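Local coordinates for protein ALDH21) (Physcomitrella patens subsp. patens, PDB 5MZ5) that oxidises succinic semialdehyde with NADP(+) as coenzyme, as an aldehyde dehydrogenase, and probably also acts on glyceraldehyde 3-phosphate, at residues A[292-297]-A[445-450]; A[327-332]-A[423-428]. All blocks are in the same frame, centred on the assembly; numbering follows the deposited sequence.

Contact 1: residues A[292-297]-A[445-450]; sequences CIVDDY and GIFTKD. With GOL (glycerol), chain F.
The ring of Phe447 lies alongside Val294 and turns its edge to Cys292. SG of Cys292 sits in the ring plane, 3.9 Å from CD1 of Phe447, a Cys sulfur-aromatic contact made at the edge. The thiol gets there because SG stands anti to the backbone N of Cys292 (chi1 -172°). On the other face of the sheet Ile293 packs beside Ile446 and on helix 428-435.

The two strands run parallel, 4.4 Å between axes, in the regular bonding of a parallel sheet. Ile293 N bonds to Gly445 O, and Phe447 N bonds to Ile293 O at 2.8 Å. Asp295 N then bonds to Phe447 O as the strands end.

Past that point the side chain of Asp296 continues the link, now as acceptor. Its OD2 receives Lys449 N at 3.0 Å, on the anti side and 34° out of the carboxylate plane. The aliphatic part of Lys449 crosses this carboxylate at about a right angle. One water joins OD2 of Asp295, OD2 of Asp296 and OG1 of Thr448. O1 of a glycerol accepts a hydrogen bond from Tyr297 N at 3.0 Å and gives one to OD1 of Asp296.

Arg331 forms a salt bridge with OD1 of Asp296, and Lys453 one with OD2 of Asp295, whose OD1 hydrogen-bonds to the Tyr425 hydroxyl. These partners would probably keep both aspartates ionised. The contact thus passes from an apolar sheet interior to a charged, hydrated end where the strands run out.

Contact 2: residues A[327-332]-A[423-428]; sequences YVHERL and YKYSDF
Tyr425 lays one ring face against the backbone of His329. CA of His329 stands over that face, 3.8 Å from the ring centroid, in a CH-pi contact. Tyr425 reaches it with CG set between its own backbone N and carbonyl carbon (chi1 72°), which folds the ring back across the neighbouring strand. The imidazole of His329 takes another course: CG is anti to N (chi1 -176°), and its edge turns toward the Tyr425 ring in an offset edge-to-face pair, planes at 77°. CD2 of His329 is 3.6 Å from CE1 of Tyr425.

Tyr327 and Tyr423 point the same way. Their planes are near parallel, but the rings are slid apart and barely overlap. CE1 of Tyr327 meets CD2 of Tyr423 at 3.5 Å. Beyond the contact, the hydroxyl of Tyr327 bonds to Arg325 and that of Tyr423 to the carbonyl of Val404.

Lys424 turns about its CG-CD bond and lays CG and CD along Glu330, with CG 3.8 Å from CA of Glu330. Backbone bonds join the parallel strands: Val328 N to Tyr423 O at 2.9 Å, and Tyr425 N to Val328 O at 3.2 Å. Glu330 N closes the pairing on Tyr425 O.

With the ring and phenol cut back to an alanine, His329 would probably lose the face its CA rests on, and Asp295 OD1 the hydroxyl it bonds. Tyr425 thus has two roles: its apolar face packs on His329, while its polar end serves the buried carboxylate of Asp295.

In the fold
Contacts 1 and 2 lie side by side in one sheet, their centres about 10 Å apart. Strands 290-294 and 323-329 are neighbours and pair in parallel, so the sheet runs 443-447, 290-294, 323-329, 419-425 across the two contacts. Along the chain contact 2 is nested inside the loop closed by contact 1. Val294 N probably bonds to Tyr327 O at 2.8 Å, which joins the two contacts. Helix 428-435 packs on side chains of both. The sheet fits the catalytic domain of aldehyde dehydrogenases. Both contacts stand at the C-terminal ends of these four strands, and contact 2 is away from the annotated substrate and coenzyme sites.

Contact 1: residues A[292-297]-A[445-450]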
# COMPACT_ATOMS: atom_id res chain seq x y z
N CYS A 292 3.60 2.00 -32.95
CA CYS A 292 2.18 2.21 -32.68
C CYS A 292 1.37 1.31 -33.60
O CYS A 292 1.65 1.26 -34.79
CB CYS A 292 1.77 3.68 -32.83
SG CYS A 292 0.07 4.04 -32.30
N ILE A 293 0.39 0.60 -33.03
CA ILE A 293 -0.56 -0.23 -33.75
C ILE A 293 -1.86 0.57 -33.93
O ILE A 293 -2.37 1.13 -32.97
CB ILE A 293 -0.84 -1.59 -33.04
CG1 ILE A 293 0.42 -2.47 -33.01
CG2 ILE A 293 -2.02 -2.33 -33.70
CD1 ILE A 293 0.28 -3.82 -32.29
N VAL A 294 -2.38 0.62 -35.16
CA VAL A 294 -3.66 1.24 -35.48
C VAL A 294 -4.56 0.09 -35.96
O VAL A 294 -4.43 -0.35 -37.09
CB VAL A 294 -3.58 2.44 -36.47
CG1 VAL A 294 -4.98 2.95 -36.86
CG2 VAL A 294 -2.74 3.57 -35.88
N ASP A 295 -5.41 -0.44 -35.06
CA ASP A 295 -6.34 -1.53 -35.38
C ASP A 295 -7.78 -1.03 -35.49
O ASP A 295 -8.66 -1.78 -35.91
CB ASP A 295 -6.21 -2.70 -34.38
CG ASP A 295 -6.66 -4.05 -34.93
OD1 ASP A 295 -6.01 -4.56 -35.87
OD2 ASP A 295 -7.64 -4.61 -34.41
N ASP A 296 -8.01 0.23 -35.12
CA ASP A 296 -9.31 0.93 -35.12
C ASP A 296 -9.05 2.44 -35.05
O ASP A 296 -7.93 2.86 -34.77
CB ASP A 296 -10.14 0.52 -33.87
CG ASP A 296 -11.01 -0.71 -34.02
OD1 ASP A 296 -11.80 -0.78 -35.00
OD2 ASP A 296 -10.96 -1.58 -33.13
N TYR A 297 -10.10 3.25 -35.27
CA TYR A 297 -10.06 4.71 -35.14
C TYR A 297 -10.77 4.99 -33.82
O TYR A 297 -11.93 4.60 -33.66
CB TYR A 297 -10.78 5.42 -36.30
CG TYR A 297 -10.33 5.04 -37.69
CD1 TYR A 297 -9.00 4.67 -37.94
CD2 TYR A 297 -11.19 5.12 -38.78
CE1 TYR A 297 -8.58 4.31 -39.21
CE2 TYR A 297 -10.78 4.79 -40.06
CZ TYR A 297 -9.46 4.40 -40.28
OH TYR A 297 -9.04 4.07 -41.54
N GLY A 445 2.31 2.17 -28.49
CA GLY A 445 0.97 2.69 -28.62
C GLY A 445 0.08 1.69 -29.33
O GLY A 445 0.56 0.89 -30.13
N ILE A 446 -1.22 1.69 -28.99
CA ILE A 446 -2.22 0.82 -29.61
C ILE A 446 -3.60 1.51 -29.69
O ILE A 446 -4.16 1.91 -28.66
CB ILE A 446 -2.32 -0.61 -28.98
CG1 ILE A 446 -3.45 -1.44 -29.66
CG2 ILE A 446 -2.49 -0.57 -27.44
CD1 ILE A 446 -3.59 -2.84 -29.29
N PHE A 447 -4.17 1.61 -30.90
CA PHE A 447 -5.53 2.12 -31.11
C PHE A 447 -6.42 0.91 -31.36
O PHE A 447 -6.22 0.19 -32.34
CB PHE A 447 -5.63 3.12 -32.27
CG PHE A 447 -5.14 4.50 -31.92
CD1 PHE A 447 -3.79 4.82 -32.04
CD2 PHE A 447 -6.02 5.48 -31.49
CE1 PHE A 447 -3.33 6.11 -31.73
CE2 PHE A 447 -5.57 6.77 -31.18
CZ PHE A 447 -4.23 7.07 -31.31
N THR A 448 -7.37 0.66 -30.44
CA THR A 448 -8.27 -0.50 -30.52
C THR A 448 -9.55 -0.26 -29.74
O THR A 448 -9.54 0.42 -28.71
CB THR A 448 -7.55 -1.82 -30.06
OG1 THR A 448 -8.45 -2.92 -30.20
CG2 THR A 448 -7.07 -1.77 -28.61
N LYS A 449 -10.65 -0.85 -30.23
CA LYS A 449 -11.95 -0.82 -29.57
C LYS A 449 -12.18 -2.20 -28.92
O LYS A 449 -13.19 -2.40 -28.23
CB LYS A 449 -13.07 -0.55 -30.59
CG LYS A 449 -13.11 0.85 -31.14
CD LYS A 449 -14.08 0.89 -32.31
CE LYS A 449 -14.16 2.26 -32.92
NZ LYS A 449 -15.09 2.31 -34.08
N ASP A 450 -11.26 -3.13 -29.16
CA ASP A 450 -11.31 -4.52 -28.70
C ASP A 450 -10.68 -4.71 -27.33
O ASP A 450 -9.49 -4.50 -27.15
CB ASP A 450 -10.67 -5.43 -29.78
CG ASP A 450 -10.92 -6.91 -29.62
OD1 ASP A 450 -10.49 -7.48 -28.61
OD2 ASP A 450 -11.46 -7.52 -30.57
C1 GOL F . -12.11 1.46 -37.46
O1 GOL F . -12.60 1.93 -36.20
C2 GOL F . -13.18 0.78 -38.29
O2 GOL F . -13.93 -0.15 -37.50
C3 GOL F . -14.11 1.78 -38.93
O3 GOL F . -13.57 2.24 -40.16
O HOH W 1 -9.25 -3.58 -32.62
O HOH W 2 -14.23 4.82 -35.10

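Contact 2: residues A[327-332]-A[423-428]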
# COMPACT_ATOMS: atom_id res chain seq x y z
N TYR A 327 2.24 0.83 -37.52
CA TYR A 327 1.66 -0.42 -38.02
C TYR A 327 0.16 -0.25 -38.13
O TYR A 327 -0.51 -0.03 -37.12
CB TYR A 327 2.05 -1.62 -37.11
CG TYR A 327 3.55 -1.81 -37.05
CD1 TYR A 327 4.22 -2.55 -38.02
CD2 TYR A 327 4.31 -1.19 -36.06
CE1 TYR A 327 5.61 -2.68 -38.01
CE2 TYR A 327 5.70 -1.30 -36.04
CZ TYR A 327 6.34 -2.05 -37.01
OH TYR A 327 7.71 -2.14 -36.99
N VAL A 328 -0.35 -0.26 -39.36
CA VAL A 328 -1.78 -0.05 -39.62
C VAL A 328 -2.39 -1.31 -40.25
O VAL A 328 -1.82 -1.86 -41.18
CB VAL A 328 -2.01 1.21 -40.49
CG1 VAL A 328 -3.50 1.45 -40.74
CG2 VAL A 328 -1.36 2.44 -39.86
N HIS A 329 -3.53 -1.76 -39.72
CA HIS A 329 -4.20 -2.93 -40.26
C HIS A 329 -4.61 -2.67 -41.74
O HIS A 329 -5.01 -1.56 -42.10
CB HIS A 329 -5.41 -3.31 -39.40
CG HIS A 329 -6.07 -4.57 -39.86
ND1 HIS A 329 -7.09 -4.55 -40.77
CD2 HIS A 329 -5.79 -5.86 -39.55
CE1 HIS A 329 -7.43 -5.81 -40.97
NE2 HIS A 329 -6.67 -6.63 -40.25
N GLU A 330 -4.45 -3.70 -42.60
CA GLU A 330 -4.71 -3.68 -44.03
C GLU A 330 -6.05 -3.06 -44.44
O GLU A 330 -6.10 -2.39 -45.47
CB GLU A 330 -4.54 -5.08 -44.64
CG GLU A 330 -5.53 -6.12 -44.13
CD GLU A 330 -5.39 -7.55 -44.63
OE1 GLU A 330 -5.89 -8.45 -43.93
OE2 GLU A 330 -4.80 -7.77 -45.71
N ARG A 331 -7.14 -3.28 -43.64
CA ARG A 331 -8.47 -2.72 -43.97
C ARG A 331 -8.52 -1.19 -43.81
O ARG A 331 -9.35 -0.53 -44.43
CB ARG A 331 -9.61 -3.43 -43.18
CG ARG A 331 -9.85 -2.86 -41.78
CD ARG A 331 -10.77 -3.67 -40.87
NE ARG A 331 -11.22 -2.87 -39.73
CZ ARG A 331 -10.56 -2.72 -38.57
NH1 ARG A 331 -9.42 -3.36 -38.37
NH2 ARG A 331 -11.05 -1.95 -37.62
N LEU A 332 -7.62 -0.63 -42.97
CA LEU A 332 -7.56 0.80 -42.66
C LEU A 332 -6.41 1.51 -43.35
O LEU A 332 -6.40 2.73 -43.40
CB LEU A 332 -7.41 0.99 -41.13
CG LEU A 332 -8.42 0.28 -40.21
CD1 LEU A 332 -8.04 0.47 -38.75
CD2 LEU A 332 -9.86 0.74 -40.49
N TYR A 423 4.05 0.83 -41.97
CA TYR A 423 3.90 -0.59 -42.31
C TYR A 423 2.44 -1.01 -42.25
O TYR A 423 1.65 -0.46 -41.48
CB TYR A 423 4.72 -1.48 -41.35
CG TYR A 423 6.20 -1.18 -41.33
CD1 TYR A 423 7.05 -1.68 -42.31
CD2 TYR A 423 6.75 -0.37 -40.34
CE1 TYR A 423 8.41 -1.39 -42.31
CE2 TYR A 423 8.12 -0.08 -40.32
CZ TYR A 423 8.95 -0.60 -41.31
OH TYR A 423 10.30 -0.32 -41.31
N LYS A 424 2.12 -2.04 -43.02
CA LYS A 424 0.81 -2.66 -43.09
C LYS A 424 0.92 -4.03 -42.42
O LYS A 424 1.98 -4.66 -42.50
CB LYS A 424 0.40 -2.83 -44.56
CG LYS A 424 -1.02 -3.39 -44.79
CD LYS A 424 -1.40 -3.55 -46.27
CE LYS A 424 -0.63 -4.55 -47.11
NZ LYS A 424 -0.95 -4.40 -48.55
N TYR A 425 -0.16 -4.49 -41.79
CA TYR A 425 -0.22 -5.83 -41.20
C TYR A 425 -1.61 -6.42 -41.44
O TYR A 425 -2.57 -5.67 -41.66
CB TYR A 425 0.20 -5.85 -39.70
CG TYR A 425 -0.82 -5.23 -38.77
CD1 TYR A 425 -1.89 -5.97 -38.29
CD2 TYR A 425 -0.70 -3.90 -38.37
CE1 TYR A 425 -2.85 -5.40 -37.46
CE2 TYR A 425 -1.63 -3.33 -37.50
CZ TYR A 425 -2.70 -4.08 -37.05
OH TYR A 425 -3.65 -3.49 -36.25
N SER A 426 -1.70 -7.75 -41.39
CA SER A 426 -2.97 -8.47 -41.55
C SER A 426 -3.33 -9.22 -40.26
O SER A 426 -4.52 -9.45 -40.01
CB SER A 426 -2.91 -9.44 -42.72
OG SER A 426 -1.78 -10.30 -42.63
N ASP A 427 -2.31 -9.63 -39.48
CA ASP A 427 -2.50 -10.36 -38.23
C ASP A 427 -2.07 -9.51 -37.02
O ASP A 427 -0.93 -9.05 -36.97
CB ASP A 427 -1.77 -11.71 -38.27
CG ASP A 427 -2.04 -12.59 -37.06
OD1 ASP A 427 -3.19 -13.00 -36.89
OD2 ASP A 427 -1.10 -12.85 -36.30
N PHE A 428 -2.98 -9.33 -36.05
CA PHE A 428 -2.75 -8.55 -34.84
C PHE A 428 -1.59 -9.09 -33.99
O PHE A 428 -0.74 -8.31 -33.56
CB PHE A 428 -4.05 -8.40 -34.00
CG PHE A 428 -3.84 -7.64 -32.72
CD1 PHE A 428 -3.73 -6.25 -32.72
CD2 PHE A 428 -3.71 -8.31 -31.50
CE1 PHE A 428 -3.50 -5.55 -31.53
CE2 PHE A 428 -3.49 -7.60 -30.31
CZ PHE A 428 -3.38 -6.23 -30.34